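Long-range contacts in adenylosuccinate lyase (Francisella tularensis subsp. tularensis SCHU S4, PDB 4EEI), which probably catalyses two fumarate-releasing steps of purine biosynthesis, cleaving adenylosuccinate to AMP and the succinylated aminoimidazole carboxamide nucleotide to its free carboxamide: residues V113-E118 against R164-K169; I135-R139 against R344-T348; V248-G254 against L334-I340. All blocks are in the same frame, centred on the assembly; numbering follows the deposited sequence.

Interaction 1. Residues V113-E118 against R164-K169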
loop_
_atom_site.group_PDB
_atom_site.type_symbol
_atom_site.label_atom_id
_atom_site.label_comp_id
_atom_site.label_asym_id
_atom_site.label_seq_id
_atom_site.Cartn_x
_atom_site.Cartn_y
_atom_site.Cartn_z
ATOM N N VAL B 113 -8.959 -3.452 -22.627
ATOM C CA VAL B 113 -8.555 -2.282 -21.845
ATOM C C VAL B 113 -8.055 -1.187 -22.773
ATOM O O VAL B 113 -8.425 -0.027 -22.628
ATOM C CB VAL B 113 -7.452 -2.643 -20.860
ATOM C CG1 VAL B 113 -6.974 -1.392 -20.100
ATOM C CG2 VAL B 113 -7.955 -3.706 -19.887
ATOM N N ILE B 114 -7.229 -1.571 -23.740
ATOM C CA ILE B 114 -6.645 -0.604 -24.671
ATOM C C ILE B 114 -7.724 0.050 -25.541
ATOM O O ILE B 114 -7.718 1.276 -25.751
ATOM C CB ILE B 114 -5.545 -1.266 -25.533
ATOM C CG1 ILE B 114 -4.301 -1.501 -24.679
ATOM C CG2 ILE B 114 -5.182 -0.385 -26.742
ATOM C CD1 ILE B 114 -3.216 -2.320 -25.373
ATOM N N LYS B 115 -8.662 -0.755 -26.035
ATOM C CA LYS B 115 -9.749 -0.224 -26.851
ATOM C C LYS B 115 -10.561 0.762 -26.029
ATOM O O LYS B 115 -10.908 1.851 -26.501
ATOM C CB LYS B 115 -10.666 -1.350 -27.340
ATOM C CG LYS B 115 -11.865 -0.850 -28.136
ATOM C CD LYS B 115 -12.907 -1.945 -28.358
ATOM C CE LYS B 115 -14.081 -1.451 -29.216
ATOM N NZ LYS B 115 -14.777 -0.256 -28.644
ATOM N N ASP B 116 -10.856 0.388 -24.789
ATOM C CA ASP B 116 -11.672 1.250 -23.932
ATOM C C ASP B 116 -10.915 2.481 -23.425
ATOM O O ASP B 116 -11.509 3.541 -23.258
ATOM C CB ASP B 116 -12.267 0.454 -22.766
ATOM C CG ASP B 116 -13.344 -0.518 -23.220
ATOM O OD1 ASP B 116 -14.079 -0.190 -24.172
ATOM O OD2 ASP B 116 -13.449 -1.618 -22.637
ATOM N N LEU B 117 -9.616 2.347 -23.175
ATOM C CA LEU B 117 -8.815 3.506 -22.778
ATOM C C LEU B 117 -8.715 4.524 -23.919
ATOM O O LEU B 117 -8.843 5.729 -23.702
ATOM C CB LEU B 117 -7.422 3.076 -22.302
ATOM C CG LEU B 117 -6.394 4.162 -21.955
ATOM C CD1 LEU B 117 -6.910 5.069 -20.847
ATOM C CD2 LEU B 117 -5.070 3.537 -21.541
ATOM N N GLU B 118 -8.501 4.047 -25.140
ATOM C CA GLU B 118 -8.436 4.959 -26.280
ATOM C C GLU B 118 -9.790 5.639 -26.509
ATOM O O GLU B 118 -9.858 6.812 -26.879
ATOM C CB GLU B 118 -7.977 4.220 -27.541
ATOM C CG GLU B 118 -7.721 5.145 -28.728
ATOM C CD GLU B 118 -6.764 4.541 -29.745
ATOM O OE1 GLU B 118 -6.850 3.316 -29.981
ATOM O OE2 GLU B 118 -5.930 5.292 -30.306
ATOM N N ARG B 164 -0.839 7.212 -20.467
ATOM C CA ARG B 164 -1.086 5.836 -20.025
ATOM C C ARG B 164 -1.339 4.921 -21.219
ATOM O O ARG B 164 -0.913 3.761 -21.223
ATOM C CB ARG B 164 -2.269 5.781 -19.058
ATOM C CG ARG B 164 -2.109 6.658 -17.817
ATOM C CD ARG B 164 -1.092 6.090 -16.805
ATOM N NE ARG B 164 0.297 6.304 -17.224
ATOM C CZ ARG B 164 0.952 7.455 -17.088
ATOM N NH1 ARG B 164 2.204 7.566 -17.513
ATOM N NH2 ARG B 164 0.353 8.497 -16.522
ATOM N N LEU B 165 -2.016 5.441 -22.239
ATOM C CA LEU B 165 -2.293 4.635 -23.425
ATOM C C LEU B 165 -0.991 4.251 -24.117
ATOM O O LEU B 165 -0.825 3.113 -24.564
ATOM C CB LEU B 165 -3.256 5.362 -24.385
ATOM C CG LEU B 165 -3.574 4.611 -25.681
ATOM C CD1 LEU B 165 -4.346 3.325 -25.383
ATOM C CD2 LEU B 165 -4.366 5.498 -26.628
ATOM N N LYS B 166 -0.047 5.185 -24.198
ATOM C CA LYS B 166 1.249 4.842 -24.768
ATOM C C LYS B 166 1.977 3.782 -23.930
ATOM O O LYS B 166 2.572 2.865 -24.489
ATOM C CB LYS B 166 2.132 6.080 -24.966
ATOM C CG LYS B 166 3.466 5.763 -25.646
ATOM C CD LYS B 166 4.373 6.982 -25.690
ATOM C CE LYS B 166 5.761 6.639 -26.249
ATOM N NZ LYS B 166 6.592 5.785 -25.333
ATOM N N ASP B 167 1.934 3.905 -22.602
ATOM C CA ASP B 167 2.537 2.890 -21.724
ATOM C C ASP B 167 1.959 1.506 -22.042
ATOM O O ASP B 167 2.699 0.524 -22.133
ATOM C CB ASP B 167 2.259 3.187 -20.238
ATOM C CG ASP B 167 2.974 4.432 -19.721
ATOM O OD1 ASP B 167 3.946 4.880 -20.370
ATOM O OD2 ASP B 167 2.565 4.949 -18.641
ATOM N N LEU B 168 0.639 1.427 -22.192
ATOM C CA LEU B 168 -0.023 0.139 -22.429
ATOM C C LEU B 168 0.301 -0.431 -23.809
ATOM O O LEU B 168 0.536 -1.641 -23.960
ATOM C CB LEU B 168 -1.543 0.244 -22.253
ATOM C CG LEU B 168 -2.122 0.246 -20.846
ATOM C CD1 LEU B 168 -3.636 0.183 -20.903
ATOM C CD2 LEU B 168 -1.576 -0.923 -20.041
ATOM N N LYS B 169 0.307 0.433 -24.819
ATOM C CA LYS B 169 0.634 -0.016 -26.164
ATOM C C LYS B 169 2.103 -0.462 -26.228
ATOM O O LYS B 169 2.444 -1.398 -26.958
ATOM C CB LYS B 169 0.323 1.076 -27.193
ATOM C CG LYS B 169 -1.185 1.263 -27.449
ATOM C CD LYS B 169 -1.439 2.291 -28.549
ATOM C CE LYS B 169 -2.892 2.255 -29.011
ATOM N NZ LYS B 169 -3.229 3.323 -29.996
#
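Leu117 and Leu165 meet at the centre of this antiparallel helix pair, where the CD2 methyl of Leu117 lies 3.5 Å from the CA of Leu165. The two side chains run antiparallel alongside one another. In Leu117, CG stands anti to the backbone N (chi1 175°), and CD2 reaches both the opposite backbone and Leu168, whose CD1 is 3.7 Å from it. That CD1 methyl is shared with Val113, whose CG1 approaches to 3.8 Å with the two side chains nearly perpendicular. Ile114 splits its branches: CG1 packs 4.1 Å from Leu168 CB, whereas CG2 faces Leu165 CD1 at 4.0 Å and borders the CE methylene of Lys169. The local axes come within 10.2 Å at a signed angle of -160°. Beyond this apolar layer, Leu165 CD2 touches the aliphatic part of Glu118, 3.9 Å from its CB. The extended Lys169 chain passes across Glu118, and its NZ forms a salt bridge with Glu118 OE2 at 3.4 Å, whose hydrogen bond is weak. Arg164 grips Asp167 OD2 of its own helix through NE and NH1, while its NH2 pairs with Asp217 of the second subunit. Helix 217-244 covers Leu168 and Arg164, and helix 304-333 covers Val113, within the helical core of this fumarase-superfamily fold. Interdigitated methyl groups therefore supply most of the contact, and the long ion pair at its partly exposed margin adds a modest polar link.

Interaction 2. Residues I135-R139 against R344-T348. With EDO (1,2-ethanediol), chain Z.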
loop_
_atom_site.group_PDB
_atom_site.type_symbol
_atom_site.label_atom_id
_atom_site.label_comp_id
_atom_site.label_asym_id
_atom_site.label_seq_id
_atom_site.Cartn_x
_atom_site.Cartn_y
_atom_site.Cartn_z
ATOM N N ILE B 135 -14.966 30.316 -20.957
ATOM C CA ILE B 135 -14.031 30.844 -19.963
ATOM C C ILE B 135 -14.520 30.513 -18.549
ATOM O O ILE B 135 -15.704 30.678 -18.233
ATOM C CB ILE B 135 -13.764 32.360 -20.162
ATOM C CG1 ILE B 135 -12.638 32.844 -19.248
ATOM C CG2 ILE B 135 -15.023 33.177 -19.956
ATOM C CD1 ILE B 135 -12.015 34.153 -19.726
ATOM N N THR B 136 -13.611 30.005 -17.717
ATOM C CA THR B 136 -13.957 29.591 -16.357
ATOM C C THR B 136 -12.921 30.140 -15.385
ATOM O O THR B 136 -11.851 30.586 -15.806
ATOM C CB THR B 136 -14.004 28.060 -16.238
ATOM O OG1 THR B 136 -14.519 27.681 -14.955
ATOM C CG2 THR B 136 -12.605 27.469 -16.414
ATOM N N MET B 137 -13.238 30.127 -14.093
ATOM C CA MET B 137 -12.255 30.509 -13.083
ATOM C C MET B 137 -11.353 29.331 -12.735
ATOM O O MET B 137 -11.829 28.281 -12.270
ATOM C CB MET B 137 -12.932 31.016 -11.804
ATOM C CG MET B 137 -13.579 32.382 -11.922
ATOM S SD MET B 137 -12.416 33.619 -12.535
ATOM C CE MET B 137 -11.101 33.442 -11.327
ATOM N N GLY B 138 -10.053 29.495 -12.968
ATOM C CA GLY B 138 -9.066 28.553 -12.464
ATOM C C GLY B 138 -8.991 28.690 -10.953
ATOM O O GLY B 138 -9.253 29.773 -10.411
ATOM N N ARG B 139 -8.651 27.599 -10.269
ATOM C CA ARG B 139 -8.653 27.582 -8.814
ATOM C C ARG B 139 -7.415 26.887 -8.274
ATOM O O ARG B 139 -7.074 25.773 -8.691
ATOM C CB ARG B 139 -9.894 26.843 -8.285
ATOM C CG ARG B 139 -11.234 27.597 -8.441
ATOM C CD ARG B 139 -12.378 26.713 -7.936
ATOM N NE ARG B 139 -13.721 27.220 -8.258
ATOM C CZ ARG B 139 -14.337 27.020 -9.424
ATOM N NH1 ARG B 139 -13.729 26.352 -10.400
ATOM N NH2 ARG B 139 -15.560 27.492 -9.620
ATOM N N ARG B 344 -19.621 33.304 -13.354
ATOM C CA ARG B 344 -18.723 33.280 -12.210
ATOM C C ARG B 344 -17.438 34.056 -12.521
ATOM O O ARG B 344 -16.897 34.747 -11.657
ATOM C CB ARG B 344 -18.435 31.828 -11.797
ATOM C CG ARG B 344 -17.440 31.663 -10.668
ATOM C CD ARG B 344 -17.508 30.254 -10.069
ATOM N NE ARG B 344 -18.657 30.105 -9.175
ATOM C CZ ARG B 344 -19.588 29.162 -9.286
ATOM N NH1 ARG B 344 -19.516 28.258 -10.256
ATOM N NH2 ARG B 344 -20.592 29.119 -8.419
ATOM N N VAL B 345 -16.966 33.963 -13.763
ATOM C CA VAL B 345 -15.847 34.788 -14.211
ATOM C C VAL B 345 -16.232 36.261 -14.163
ATOM O O VAL B 345 -15.454 37.097 -13.722
ATOM C CB VAL B 345 -15.394 34.404 -15.634
ATOM C CG1 VAL B 345 -14.318 35.355 -16.134
ATOM C CG2 VAL B 345 -14.868 32.972 -15.646
ATOM N N ARG B 346 -17.446 36.574 -14.606
ATOM C CA ARG B 346 -17.928 37.948 -14.576
ATOM C C ARG B 346 -18.036 38.489 -13.157
ATOM O O ARG B 346 -17.814 39.673 -12.917
ATOM C CB ARG B 346 -19.299 38.044 -15.244
ATOM C CG ARG B 346 -19.303 37.830 -16.738
ATOM C CD ARG B 346 -20.700 38.063 -17.281
ATOM N NE ARG B 346 -20.719 38.197 -18.732
ATOM C CZ ARG B 346 -20.986 37.204 -19.572
ATOM N NH1 ARG B 346 -20.985 37.426 -20.880
ATOM N NH2 ARG B 346 -21.265 35.992 -19.106
ATOM N N SER B 347 -18.392 37.617 -12.221
ATOM C CA SER B 347 -18.625 38.033 -10.840
ATOM C C SER B 347 -17.326 38.307 -10.075
ATOM O O SER B 347 -17.360 38.830 -8.960
ATOM C CB SER B 347 -19.459 36.981 -10.099
ATOM O OG SER B 347 -18.684 35.825 -9.819
ATOM N N THR B 348 -16.185 37.972 -10.668
ATOM C CA THR B 348 -14.905 38.163 -9.988
ATOM C C THR B 348 -13.964 39.077 -10.770
ATOM O O THR B 348 -13.740 38.874 -11.962
ATOM C CB THR B 348 -14.205 36.819 -9.703
ATOM O OG1 THR B 348 -13.581 36.334 -10.898
ATOM C CG2 THR B 348 -15.208 35.789 -9.212
HETATM C C1 EDO Z . -19.813 32.918 -8.091
HETATM O O1 EDO Z . -21.166 33.062 -7.624
HETATM C C2 EDO Z . -18.909 32.378 -6.985
HETATM O O2 EDO Z . -19.330 31.057 -6.607
#
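Residues 135-139 of strand 135-140 run past the C-terminal part of helix 338-346, with the CA atoms of Met137 and Val345 5.7 Å apart, the closest such pair. Val345 presses CG2 onto the strand backbone, with Val345 CG2 3.4 Å from Thr136 C, and the same methyl touches Ile135 CG1 and Met137 CG. Two successive turns of about -55°, at chi2 and chi3, fold Met137 back toward Val345 and Thr348, bringing its SD to 3.4 Å from Thr348 OG1. Farther along, Arg139 NH2 reaches Arg344 CD at 3.4 Å; the arginine chains lie nearly perpendicular, with guanidinium planes 59° apart. Glu250 OE2 bridges both, with salt bridges to Arg139 NH2 and Arg344 NH1, which would offset the like-charge proximity. Arg139 NE also pairs with Asp247 of the third subunit, and its backbone N bonds to Glu300 of the second. At the Arg344 guanidinium edge, O2 of an ethanediol, probably from the crystallisation liquor, accepts a bond from NH2 at 2.9 Å and a weak one from NE. The strand belongs to the 135-140/143-149 beta-hairpin, which carries Ser140 and His141; these bind succinate and AMP in this protein, though not in this chain's model. Helix-on-hairpin packing beside a multi-subunit active site is thus the setting, in keeping with the shared active sites of the tetrameric fumarase superfamily.

Interaction 3. Residues V248-G254 against L334-I340. With EDO (1,2-ethanediol), chain R.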
loop_
_atom_site.group_PDB
_atom_site.type_symbol
_atom_site.label_atom_id
_atom_site.label_comp_id
_atom_site.label_asym_id
_atom_site.label_seq_id
_atom_site.Cartn_x
_atom_site.Cartn_y
_atom_site.Cartn_z
ATOM N N VAL B 248 -20.841 25.089 -6.452
ATOM C CA VAL B 248 -20.269 25.452 -7.743
ATOM C C VAL B 248 -21.240 25.227 -8.900
ATOM O O VAL B 248 -21.496 26.133 -9.689
ATOM C CB VAL B 248 -18.992 24.639 -8.020
ATOM C CG1 VAL B 248 -18.251 25.198 -9.224
ATOM C CG2 VAL B 248 -18.098 24.621 -6.789
ATOM N N PHE B 249 -21.785 24.019 -8.982
ATOM C CA PHE B 249 -22.835 23.696 -9.947
ATOM C C PHE B 249 -22.503 24.058 -11.397
ATOM O O PHE B 249 -23.357 24.583 -12.110
ATOM C CB PHE B 249 -24.175 24.310 -9.538
ATOM C CG PHE B 249 -25.363 23.511 -9.993
ATOM C CD1 PHE B 249 -25.336 22.127 -9.951
ATOM C CD2 PHE B 249 -26.499 24.139 -10.468
ATOM C CE1 PHE B 249 -26.423 21.385 -10.372
ATOM C CE2 PHE B 249 -27.590 23.404 -10.890
ATOM C CZ PHE B 249 -27.552 22.025 -10.842
ATOM N N GLU B 250 -21.278 23.789 -11.837
ATOM C CA GLU B 250 -20.888 24.129 -13.202
ATOM C C GLU B 250 -21.173 22.984 -14.182
ATOM O O GLU B 250 -21.271 23.208 -15.390
ATOM C CB GLU B 250 -19.414 24.566 -13.232
ATOM C CG GLU B 250 -19.194 25.932 -12.556
ATOM C CD GLU B 250 -17.741 26.407 -12.542
ATOM O OE1 GLU B 250 -16.854 25.698 -13.082
ATOM O OE2 GLU B 250 -17.495 27.504 -11.978
ATOM N N VAL B 251 -21.312 21.764 -13.662
ATOM C CA VAL B 251 -21.714 20.619 -14.487
ATOM C C VAL B 251 -22.686 19.739 -13.710
ATOM O O VAL B 251 -22.796 19.860 -12.493
ATOM C CB VAL B 251 -20.509 19.713 -14.863
ATOM C CG1 VAL B 251 -19.387 20.515 -15.507
ATOM C CG2 VAL B 251 -19.982 18.992 -13.620
ATOM N N TYR B 252 -23.399 18.860 -14.409
ATOM C CA TYR B 252 -24.080 17.761 -13.731
ATOM C C TYR B 252 -24.040 16.503 -14.588
ATOM O O TYR B 252 -23.986 16.590 -15.817
ATOM C CB TYR B 252 -25.512 18.118 -13.300
ATOM C CG TYR B 252 -26.519 18.435 -14.405
ATOM C CD1 TYR B 252 -26.814 19.752 -14.752
ATOM C CD2 TYR B 252 -27.213 17.419 -15.059
ATOM C CE1 TYR B 252 -27.752 20.047 -15.738
ATOM C CE2 TYR B 252 -28.144 17.702 -16.044
ATOM C CZ TYR B 252 -28.410 19.016 -16.378
ATOM O OH TYR B 252 -29.345 19.288 -17.354
ATOM N N GLU B 253 -24.045 15.339 -13.943
ATOM C CA GLU B 253 -24.085 14.074 -14.678
ATOM C C GLU B 253 -25.439 13.926 -15.347
ATOM O O GLU B 253 -26.482 14.133 -14.718
ATOM C CB GLU B 253 -23.785 12.883 -13.752
ATOM C CG GLU B 253 -22.318 12.817 -13.300
ATOM C CD GLU B 253 -22.015 11.638 -12.375
ATOM O OE1 GLU B 253 -22.934 10.832 -12.089
ATOM O OE2 GLU B 253 -20.852 11.521 -11.930
ATOM N N GLY B 254 -25.428 13.587 -16.635
ATOM C CA GLY B 254 -26.659 13.519 -17.407
ATOM C C GLY B 254 -27.455 12.259 -17.111
ATOM O O GLY B 254 -26.972 11.345 -16.438
ATOM N N LEU B 334 -22.152 14.168 -19.694
ATOM C CA LEU B 334 -22.007 15.288 -18.761
ATOM C C LEU B 334 -22.647 16.560 -19.332
ATOM O O LEU B 334 -22.437 16.888 -20.503
ATOM C CB LEU B 334 -20.511 15.539 -18.486
ATOM C CG LEU B 334 -20.141 16.484 -17.342
ATOM C CD1 LEU B 334 -20.598 15.884 -16.015
ATOM C CD2 LEU B 334 -18.625 16.749 -17.299
ATOM N N VAL B 335 -23.441 17.264 -18.524
ATOM C CA VAL B 335 -24.034 18.519 -18.976
ATOM C C VAL B 335 -23.189 19.671 -18.444
ATOM O O VAL B 335 -23.000 19.801 -17.234
ATOM C CB VAL B 335 -25.500 18.662 -18.518
ATOM C CG1 VAL B 335 -26.061 20.029 -18.917
ATOM C CG2 VAL B 335 -26.359 17.546 -19.126
ATOM N N VAL B 336 -22.649 20.479 -19.353
ATOM C CA VAL B 336 -21.806 21.610 -18.974
ATOM C C VAL B 336 -22.661 22.886 -18.934
ATOM O O VAL B 336 -23.340 23.231 -19.917
ATOM C CB VAL B 336 -20.610 21.761 -19.937
ATOM C CG1 VAL B 336 -19.776 22.967 -19.569
ATOM C CG2 VAL B 336 -19.736 20.496 -19.919
ATOM N N GLN B 337 -22.670 23.575 -17.795
ATOM C CA GLN B 337 -23.587 24.714 -17.646
ATOM C C GLN B 337 -22.876 26.033 -17.925
ATOM O O GLN B 337 -22.394 26.712 -17.013
ATOM C CB GLN B 337 -24.274 24.711 -16.277
ATOM C CG GLN B 337 -24.996 23.410 -15.977
ATOM C CD GLN B 337 -26.014 23.547 -14.878
ATOM O OE1 GLN B 337 -27.209 23.566 -15.135
ATOM N NE2 GLN B 337 -25.546 23.640 -13.640
ATOM N N ARG B 338 -22.820 26.376 -19.204
ATOM C CA ARG B 338 -21.978 27.468 -19.663
ATOM C C ARG B 338 -22.248 28.815 -19.001
ATOM O O ARG B 338 -21.316 29.512 -18.609
ATOM C CB ARG B 338 -22.089 27.630 -21.172
ATOM C CG ARG B 338 -21.248 28.775 -21.666
ATOM C CD ARG B 338 -21.249 28.875 -23.166
ATOM N NE ARG B 338 -20.203 29.795 -23.595
ATOM C CZ ARG B 338 -19.715 29.847 -24.825
ATOM N NH1 ARG B 338 -20.179 29.030 -25.759
ATOM N NH2 ARG B 338 -18.757 30.715 -25.117
ATOM N N ASP B 339 -23.515 29.190 -18.884
ATOM C CA ASP B 339 -23.833 30.494 -18.306
ATOM C C ASP B 339 -23.422 30.603 -16.834
ATOM O O ASP B 339 -22.952 31.651 -16.402
ATOM C CB ASP B 339 -25.305 30.836 -18.507
ATOM C CG ASP B 339 -25.628 31.166 -19.956
ATOM O OD1 ASP B 339 -24.716 31.619 -20.688
ATOM O OD2 ASP B 339 -26.792 30.969 -20.361
ATOM N N ILE B 340 -23.576 29.521 -16.075
ATOM C CA ILE B 340 -23.104 29.504 -14.689
ATOM C C ILE B 340 -21.588 29.661 -14.640
ATOM O O ILE B 340 -21.053 30.427 -13.833
ATOM C CB ILE B 340 -23.513 28.209 -13.966
ATOM C CG1 ILE B 340 -25.014 28.233 -13.652
ATOM C CG2 ILE B 340 -22.701 28.019 -12.669
ATOM C CD1 ILE B 340 -25.571 26.885 -13.264
HETATM C C1 EDO R . -26.348 26.825 -18.565
HETATM O O1 EDO R . -25.943 27.780 -17.573
HETATM C C2 EDO R . -25.959 27.298 -19.966
HETATM O O2 EDO R . -25.686 26.159 -20.803
#
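Residues 251-252 and 335-336 form a two-residue antiparallel ladder: Val251 faces Val336 in a non-hydrogen-bonded pair, and Tyr252 faces Val335 in a hydrogen-bonded one. Its reciprocal bonds run from Val335 N to Tyr252 O (2.8 Å) and from Tyr252 N to Val335 O (3.0 Å). The ladder is extended by Gln337 N, which donates to Glu250 O at 2.8 Å. Val335 sits over one face of the Tyr252 ring in a CH-pi contact, its CB 3.7 Å from the centroid and 14° off the normal. A chi1 of 64° sets the tyrosine ring between its backbone N and carbonyl carbon, alongside the valine. The extended Gln337 chain carries its amide between two rings. NE2 bonds to Phe249 O at 2.8 Å from above the carbonyl plane and also lies over the Phe249 face, 3.3 Å from CD2, while OE1 meets the Tyr252 edge, 3.6 Å from CE1. Beside them, Ile340 CD1 packs against Phe249 O and CD2. On the Val251 and Val336 side, Leu334 CD1 packs against Val251 CG2. Gln337 thus uses backbone and side chain together to tie the start of helix 338-346 to the 248-254 segment; its hydrogen bond and two ring contacts would favour one amide orientation.

Interaction 1 is buried in the helical core, its centre about 6 Å from that of the chain, whereas the centres of interactions 2 and 3 lie about 31 and 26 Å away toward one end. Apolar interlocking between long helices dominates the first; interaction 3, partly buried, depends chiefly on main-chain bonds and aromatic contacts. Interaction 2 is buried too, but combines apolar packing with polar groups that reach two other subunits. Interactions 2 and 3 use opposite ends of helix 338-346 and are joined through the salt bridge that Arg344 shares with Glu250. Interaction 1 touches neither, although its helix 94-131 precedes strand 135-140 of interaction 2 and it, too, meets the second subunit.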